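Local coordinates for protein tail component (Lactobacillus phage J-1, PDB 5LY8) that probably binds cell-surface saccharides of its Lactobacillus casei host, as the second carbohydrate-binding module of the phage's evolved distal tail protein, at residues 96-102 and 166-172; 209-213 and 226-230. All coordinates share one frame; numbering follows the deposited sequence.

Contact 1. Residues 96-102 and 166-172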
loop_
_atom_site.group_PDB
_atom_site.type_symbol
_atom_site.label_atom_id
_atom_site.label_comp_id
_atom_site.label_asym_id
_atom_site.label_seq_id
_atom_site.Cartn_x
_atom_site.Cartn_y
_atom_site.Cartn_z
ATOM N N PHE A 96 -4.894 -5.878 -6.252
ATOM C CA PHE A 96 -4.433 -5.898 -4.855
ATOM C C PHE A 96 -5.216 -4.827 -4.137
ATOM O O PHE A 96 -5.051 -3.650 -4.470
ATOM C CB PHE A 96 -2.940 -5.598 -4.879
ATOM C CG PHE A 96 -2.215 -5.456 -3.572
ATOM C CD1 PHE A 96 -2.366 -6.397 -2.551
ATOM C CD2 PHE A 96 -1.287 -4.451 -3.394
ATOM C CE1 PHE A 96 -1.619 -6.310 -1.373
ATOM C CE2 PHE A 96 -0.551 -4.354 -2.211
ATOM C CZ PHE A 96 -0.698 -5.298 -1.212
ATOM N N VAL A 97 -6.098 -5.229 -3.218
ATOM C CA VAL A 97 -7.095 -4.328 -2.642
ATOM C C VAL A 97 -6.952 -4.268 -1.146
ATOM O O VAL A 97 -6.988 -5.326 -0.483
ATOM C CB VAL A 97 -8.517 -4.815 -3.029
ATOM C CG1 VAL A 97 -9.595 -3.863 -2.498
ATOM C CG2 VAL A 97 -8.656 -4.965 -4.550
ATOM N N ASN A 98 -6.857 -3.053 -0.605
ATOM C CA ASN A 98 -6.691 -2.853 0.824
ATOM C C ASN A 98 -7.646 -1.798 1.309
ATOM O O ASN A 98 -7.587 -0.655 0.844
ATOM C CB ASN A 98 -5.265 -2.445 1.105
ATOM C CG ASN A 98 -4.341 -3.625 1.017
ATOM O OD1 ASN A 98 -4.302 -4.440 1.928
ATOM N ND2 ASN A 98 -3.635 -3.775 -0.103
ATOM N N ARG A 99 -8.543 -2.176 2.222
ATOM C CA ARG A 99 -9.527 -1.239 2.771
ATOM C C ARG A 99 -8.958 -0.577 4.001
ATOM O O ARG A 99 -8.474 -1.272 4.897
ATOM C CB ARG A 99 -10.813 -1.983 3.129
ATOM C CG ARG A 99 -11.884 -1.032 3.636
ATOM C CD ARG A 99 -13.237 -1.694 3.695
ATOM N NE ARG A 99 -14.172 -0.803 4.380
ATOM C CZ ARG A 99 -15.484 -0.776 4.168
ATOM N NH1 ARG A 99 -16.039 -1.599 3.282
ATOM N NH2 ARG A 99 -16.250 0.089 4.829
ATOM N N VAL A 100 -9.044 0.757 4.068
ATOM C CA VAL A 100 -8.539 1.515 5.209
ATOM C C VAL A 100 -9.594 2.524 5.652
ATOM O O VAL A 100 -10.515 2.877 4.902
ATOM C CB VAL A 100 -7.215 2.274 4.872
ATOM C CG1 VAL A 100 -6.073 1.299 4.580
ATOM C CG2 VAL A 100 -7.401 3.253 3.703
ATOM N N ASN A 101 -9.431 3.014 6.873
ATOM C CA ASN A 101 -10.161 4.162 7.347
ATOM C C ASN A 101 -9.055 5.123 7.782
ATOM O O ASN A 101 -8.165 4.749 8.552
ATOM C CB ASN A 101 -11.091 3.806 8.489
ATOM C CG ASN A 101 -11.910 4.991 8.966
ATOM O OD1 ASN A 101 -13.125 5.092 8.701
ATOM N ND2 ASN A 101 -11.315 5.875 9.681
ATOM N N VAL A 102 -9.088 6.331 7.240
ATOM C CA VAL A 102 -7.986 7.217 7.517
ATOM C C VAL A 102 -8.510 8.625 7.710
ATOM O O VAL A 102 -9.485 9.034 7.060
ATOM C CB VAL A 102 -6.866 7.019 6.414
ATOM C CG1 VAL A 102 -7.366 7.239 4.981
ATOM C CG2 VAL A 102 -5.596 7.812 6.723
ATOM N N GLY A 166 -12.279 9.167 6.342
ATOM C CA GLY A 166 -13.249 8.096 6.184
ATOM C C GLY A 166 -12.702 6.851 5.546
ATOM O O GLY A 166 -11.511 6.567 5.630
ATOM N N ASN A 167 -13.589 6.089 4.930
ATOM C CA ASN A 167 -13.304 4.776 4.391
ATOM C C ASN A 167 -12.887 4.787 2.935
ATOM O O ASN A 167 -13.559 5.380 2.086
ATOM C CB ASN A 167 -14.576 3.904 4.550
ATOM C CG ASN A 167 -14.980 3.734 6.005
ATOM O OD1 ASN A 167 -14.220 3.180 6.812
ATOM N ND2 ASN A 167 -16.185 4.230 6.364
ATOM N N TYR A 168 -11.760 4.112 2.629
ATOM C CA TYR A 168 -11.251 4.073 1.268
ATOM C C TYR A 168 -10.769 2.684 0.909
ATOM O O TYR A 168 -10.315 1.939 1.790
ATOM C CB TYR A 168 -10.022 5.025 1.144
ATOM C CG TYR A 168 -10.350 6.500 1.231
ATOM C CD1 TYR A 168 -10.436 7.148 2.461
ATOM C CD2 TYR A 168 -10.623 7.240 0.082
ATOM C CE1 TYR A 168 -10.810 8.488 2.545
ATOM C CE2 TYR A 168 -10.922 8.592 0.155
ATOM C CZ TYR A 168 -11.041 9.199 1.384
ATOM O OH TYR A 168 -11.384 10.526 1.457
ATOM N N ASN A 169 -10.852 2.338 -0.387
ATOM C CA ASN A 169 -10.186 1.149 -0.904
ATOM C C ASN A 169 -8.966 1.621 -1.676
ATOM O O ASN A 169 -9.102 2.362 -2.653
ATOM C CB ASN A 169 -11.083 0.315 -1.820
ATOM C CG ASN A 169 -12.011 -0.597 -1.064
ATOM O OD1 ASN A 169 -13.191 -0.772 -1.437
ATOM N ND2 ASN A 169 -11.527 -1.201 -0.005
ATOM N N ALA A 170 -7.773 1.235 -1.230
ATOM C CA ALA A 170 -6.519 1.527 -1.929
ATOM C C ALA A 170 -6.239 0.330 -2.812
ATOM O O ALA A 170 -6.143 -0.805 -2.323
ATOM C CB ALA A 170 -5.379 1.740 -0.934
ATOM N N VAL A 171 -6.157 0.552 -4.134
ATOM C CA VAL A 171 -6.069 -0.547 -5.075
ATOM C C VAL A 171 -4.918 -0.375 -6.031
ATOM O O VAL A 171 -4.683 0.728 -6.551
ATOM C CB VAL A 171 -7.393 -0.627 -5.892
ATOM C CG1 VAL A 171 -7.394 -1.841 -6.819
ATOM C CG2 VAL A 171 -8.624 -0.630 -4.983
ATOM N N ILE A 172 -4.205 -1.477 -6.303
ATOM C CA ILE A 172 -3.253 -1.541 -7.399
ATOM C C ILE A 172 -3.758 -2.633 -8.346
ATOM O O ILE A 172 -4.019 -3.760 -7.904
ATOM C CB ILE A 172 -1.809 -1.865 -6.968
ATOM C CG1 ILE A 172 -1.344 -0.939 -5.845
ATOM C CG2 ILE A 172 -0.884 -1.755 -8.192
ATOM C CD1 ILE A 172 0.059 -1.256 -5.396
HETATM O O HOH W 1 -3.643 -2.014 -2.378
HETATM O O HOH W 2 -12.718 1.196 5.807
HETATM O O HOH W 3 -15.606 0.786 7.540
#
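F96 and I172 run alongside each other on the same face, with CD1 of the isoleucine 4.0 Å from CD2 of the phenylalanine, at the ring edge and near its plane. The two strands run antiparallel in regular register, and eight backbone hydrogen bonds join F96, N98, V100 and V102 to I172, A170, Y168 and G166. The side chains of these residues, glycine apart, share one face of the sheet. On it the N98 amide leans over the F96 ring, ND2 standing 3.4 Å above the plane toward the rim. The same ND2 donates to a three-bonded water that in turn donates to F96 O and A170 O; OD1 bonds to S229 OG and W226 NE1, so the amide is held at both ends. Farther along, the V102 side chain lies roughly perpendicular to that of Y168 and sets CG1 4.0 Å from ring atom CD1, while the phenol hydroxyl is hydrogen-bonded to R164 O.

The other face is more polar. V97 and V171 sit together, CG2 to CG1, and next to them ND2 of N169 comes within 3.3 Å of R99 CB. With CG anti to the backbone N (chi1 -177°) and the chain extended to NE, R99 reaches toward N167, its guanidinium inclined 60° to that amide. One water accepts from R99 NE in the guanidinium plane and lies 2.7 Å from N167 OD1; another accepts from NH2 and reaches that oxygen weakly. D187 also holds N167 ND2.

Both strands are inner members of a six-stranded antiparallel sheet, 94-103 flanked by 223-238 and 166-175 by 178-185. F96, N98 and V100 pack on F114 of strand 110-118, part of the interior between two sheets, consistent with the concanavalin-like clan.

Contact 2. Residues 209-213 and 226-230. With MG (magnesium ion), chain C.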
loop_
_atom_site.group_PDB
_atom_site.type_symbol
_atom_site.label_atom_id
_atom_site.label_comp_id
_atom_site.label_asym_id
_atom_site.label_seq_id
_atom_site.Cartn_x
_atom_site.Cartn_y
_atom_site.Cartn_z
ATOM N N TRP A 209 4.049 -9.131 -1.203
ATOM C CA TRP A 209 3.418 -7.863 -0.854
ATOM C C TRP A 209 3.849 -7.440 0.527
ATOM O O TRP A 209 4.146 -8.299 1.368
ATOM C CB TRP A 209 1.876 -7.966 -0.933
ATOM C CG TRP A 209 1.269 -8.919 0.060
ATOM C CD1 TRP A 209 1.085 -10.260 -0.099
ATOM C CD2 TRP A 209 0.762 -8.596 1.363
ATOM N NE1 TRP A 209 0.505 -10.798 1.025
ATOM C CE2 TRP A 209 0.303 -9.798 1.940
ATOM C CE3 TRP A 209 0.665 -7.411 2.115
ATOM C CZ2 TRP A 209 -0.273 -9.851 3.216
ATOM C CZ3 TRP A 209 0.129 -7.470 3.392
ATOM C CH2 TRP A 209 -0.380 -8.671 3.906
ATOM N N THR A 210 3.844 -6.123 0.762
ATOM C CA THR A 210 4.094 -5.545 2.076
ATOM C C THR A 210 3.139 -4.388 2.290
ATOM O O THR A 210 2.962 -3.564 1.390
ATOM C CB THR A 210 5.533 -4.993 2.201
ATOM O OG1 THR A 210 6.478 -6.061 2.078
ATOM C CG2 THR A 210 5.782 -4.274 3.553
ATOM N N ALA A 211 2.568 -4.287 3.500
ATOM C CA ALA A 211 1.788 -3.130 3.947
ATOM C C ALA A 211 2.562 -2.507 5.131
ATOM O O ALA A 211 2.937 -3.256 6.053
ATOM C CB ALA A 211 0.400 -3.557 4.370
ATOM N N TRP A 212 2.818 -1.188 5.105
ATOM C CA TRP A 212 3.638 -0.540 6.126
ATOM C C TRP A 212 2.922 0.718 6.576
ATOM O O TRP A 212 2.432 1.488 5.752
ATOM C CB TRP A 212 5.029 -0.245 5.533
ATOM C CG TRP A 212 6.010 0.464 6.416
ATOM C CD1 TRP A 212 6.323 0.172 7.722
ATOM C CD2 TRP A 212 6.834 1.569 6.040
ATOM N NE1 TRP A 212 7.315 1.020 8.175
ATOM C CE2 TRP A 212 7.642 1.894 7.156
ATOM C CE3 TRP A 212 6.952 2.337 4.868
ATOM C CZ2 TRP A 212 8.595 2.916 7.116
ATOM C CZ3 TRP A 212 7.886 3.363 4.841
ATOM C CH2 TRP A 212 8.678 3.664 5.956
ATOM N N PHE A 213 2.903 0.955 7.908
ATOM C CA PHE A 213 2.134 2.044 8.496
ATOM C C PHE A 213 2.974 2.899 9.456
ATOM O O PHE A 213 2.763 2.886 10.670
ATOM C CB PHE A 213 0.929 1.473 9.238
ATOM C CG PHE A 213 -0.022 0.699 8.379
ATOM C CD1 PHE A 213 0.177 -0.663 8.135
ATOM C CD2 PHE A 213 -1.084 1.330 7.765
ATOM C CE1 PHE A 213 -0.713 -1.381 7.341
ATOM C CE2 PHE A 213 -1.958 0.613 6.947
ATOM C CZ PHE A 213 -1.756 -0.734 6.734
ATOM N N TRP A 226 -6.867 -0.554 9.206
ATOM C CA TRP A 226 -6.792 -1.386 8.006
ATOM C C TRP A 226 -7.805 -2.493 8.207
ATOM O O TRP A 226 -7.708 -3.274 9.159
ATOM C CB TRP A 226 -5.364 -1.905 7.942
ATOM C CG TRP A 226 -4.996 -2.799 6.797
ATOM C CD1 TRP A 226 -5.536 -2.830 5.538
ATOM C CD2 TRP A 226 -3.899 -3.720 6.793
ATOM N NE1 TRP A 226 -4.835 -3.727 4.751
ATOM C CE2 TRP A 226 -3.835 -4.290 5.507
ATOM C CE3 TRP A 226 -2.983 -4.147 7.771
ATOM C CZ2 TRP A 226 -2.894 -5.273 5.178
ATOM C CZ3 TRP A 226 -2.037 -5.097 7.440
ATOM C CH2 TRP A 226 -2.000 -5.654 6.159
ATOM N N GLN A 227 -8.850 -2.507 7.364
ATOM C CA GLN A 227 -10.022 -3.350 7.608
ATOM C C GLN A 227 -10.094 -4.614 6.775
ATOM O O GLN A 227 -10.850 -5.521 7.133
ATOM C CB GLN A 227 -11.329 -2.541 7.441
ATOM C CG GLN A 227 -11.272 -1.188 8.173
ATOM C CD GLN A 227 -12.593 -0.563 8.553
ATOM O OE1 GLN A 227 -13.694 -1.070 8.215
ATOM N NE2 GLN A 227 -12.491 0.543 9.311
ATOM N N ASP A 228 -9.325 -4.705 5.686
ATOM C CA ASP A 228 -9.407 -5.861 4.805
ATOM C C ASP A 228 -8.232 -5.801 3.863
ATOM O O ASP A 228 -7.774 -4.709 3.490
ATOM C CB ASP A 228 -10.731 -5.815 3.995
ATOM C CG ASP A 228 -11.112 -7.142 3.370
ATOM O OD1 ASP A 228 -11.598 -8.023 4.107
ATOM O OD2 ASP A 228 -10.827 -7.336 2.161
ATOM N N SER A 229 -7.746 -6.975 3.448
ATOM C CA SER A 229 -6.669 -7.052 2.472
ATOM C C SER A 229 -6.839 -8.295 1.619
ATOM O O SER A 229 -7.086 -9.375 2.164
ATOM C CB SER A 229 -5.320 -7.153 3.189
ATOM O OG SER A 229 -4.217 -7.057 2.295
ATOM N N TYR A 230 -6.616 -8.189 0.303
ATOM C CA TYR A 230 -6.590 -9.389 -0.528
ATOM C C TYR A 230 -5.821 -9.105 -1.780
ATOM O O TYR A 230 -5.706 -7.956 -2.233
ATOM C CB TYR A 230 -7.981 -9.985 -0.840
ATOM C CG TYR A 230 -8.923 -9.097 -1.607
ATOM C CD1 TYR A 230 -8.924 -9.083 -3.000
ATOM C CD2 TYR A 230 -9.869 -8.329 -0.944
ATOM C CE1 TYR A 230 -9.846 -8.323 -3.713
ATOM C CE2 TYR A 230 -10.781 -7.545 -1.647
ATOM C CZ TYR A 230 -10.774 -7.556 -3.030
ATOM O OH TYR A 230 -11.663 -6.750 -3.719
HETATM MG MG MG C . -12.311 -6.782 8.439
HETATM O O HOH W 4 -13.148 -7.516 6.279
HETATM O O HOH W 5 -14.080 -8.278 9.350
HETATM O O HOH W 6 -14.300 -5.373 8.518
#
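The indole of W226 takes F213 on one face and W209 at its edge. Atom CZ of F213 stands 3.5 Å above the indole plane, displaced toward the rim, and CE1 comes 3.6 Å from W226 CE3; the ring planes are inclined at 42°, an oblique pairing. W209 meets W226 rim to rim, its CZ3 3.9 Å from W226 CH2, each atom near the plane of the other ring. A211 CB meets the same end of the indole, 3.7 Å from W226 CH2. The anti placement of W226 CG relative to the backbone N (chi1 180°) directs the indole toward strand 209-212.

On the side of strand 226-230 turned away from these rings, the carbonyl O of Q227 binds magnesium at 2.3 Å, with the carbonyl O atoms of D21 and G59 and three waters as further ligands. One of those waters donates to D228 OD1, which also bonds to H19.

The strand axes are 10.4 Å apart, so this is packing between the two sheets of the sandwich. Strand 208-216 lies between 73-81 and 110-118, and strand 223-238 between 11-20 and 94-103.

How the contacts relate
Contact 1 pairs neighbouring strands within one sheet, whereas contact 2 spans the gap to the facing sheet; their centres are 9 Å apart. Strands 94-103 and 223-238 are adjacent, and R99 O accepts from Q227 N at 2.8 Å. N98 joins the two contacts through its side chain, its OD1 lying 2.6 Å from S229 OG. Contact 2 supplies a ligand to one magnesium, Q227 O, and the R99 side chain of contact 1 comes to about 7 Å of that ion at its nearest atom. The second magnesium site is near the far end of contact 1, the V102 side chain being about 8 Å, between nearest atoms, from that of its ligand D130.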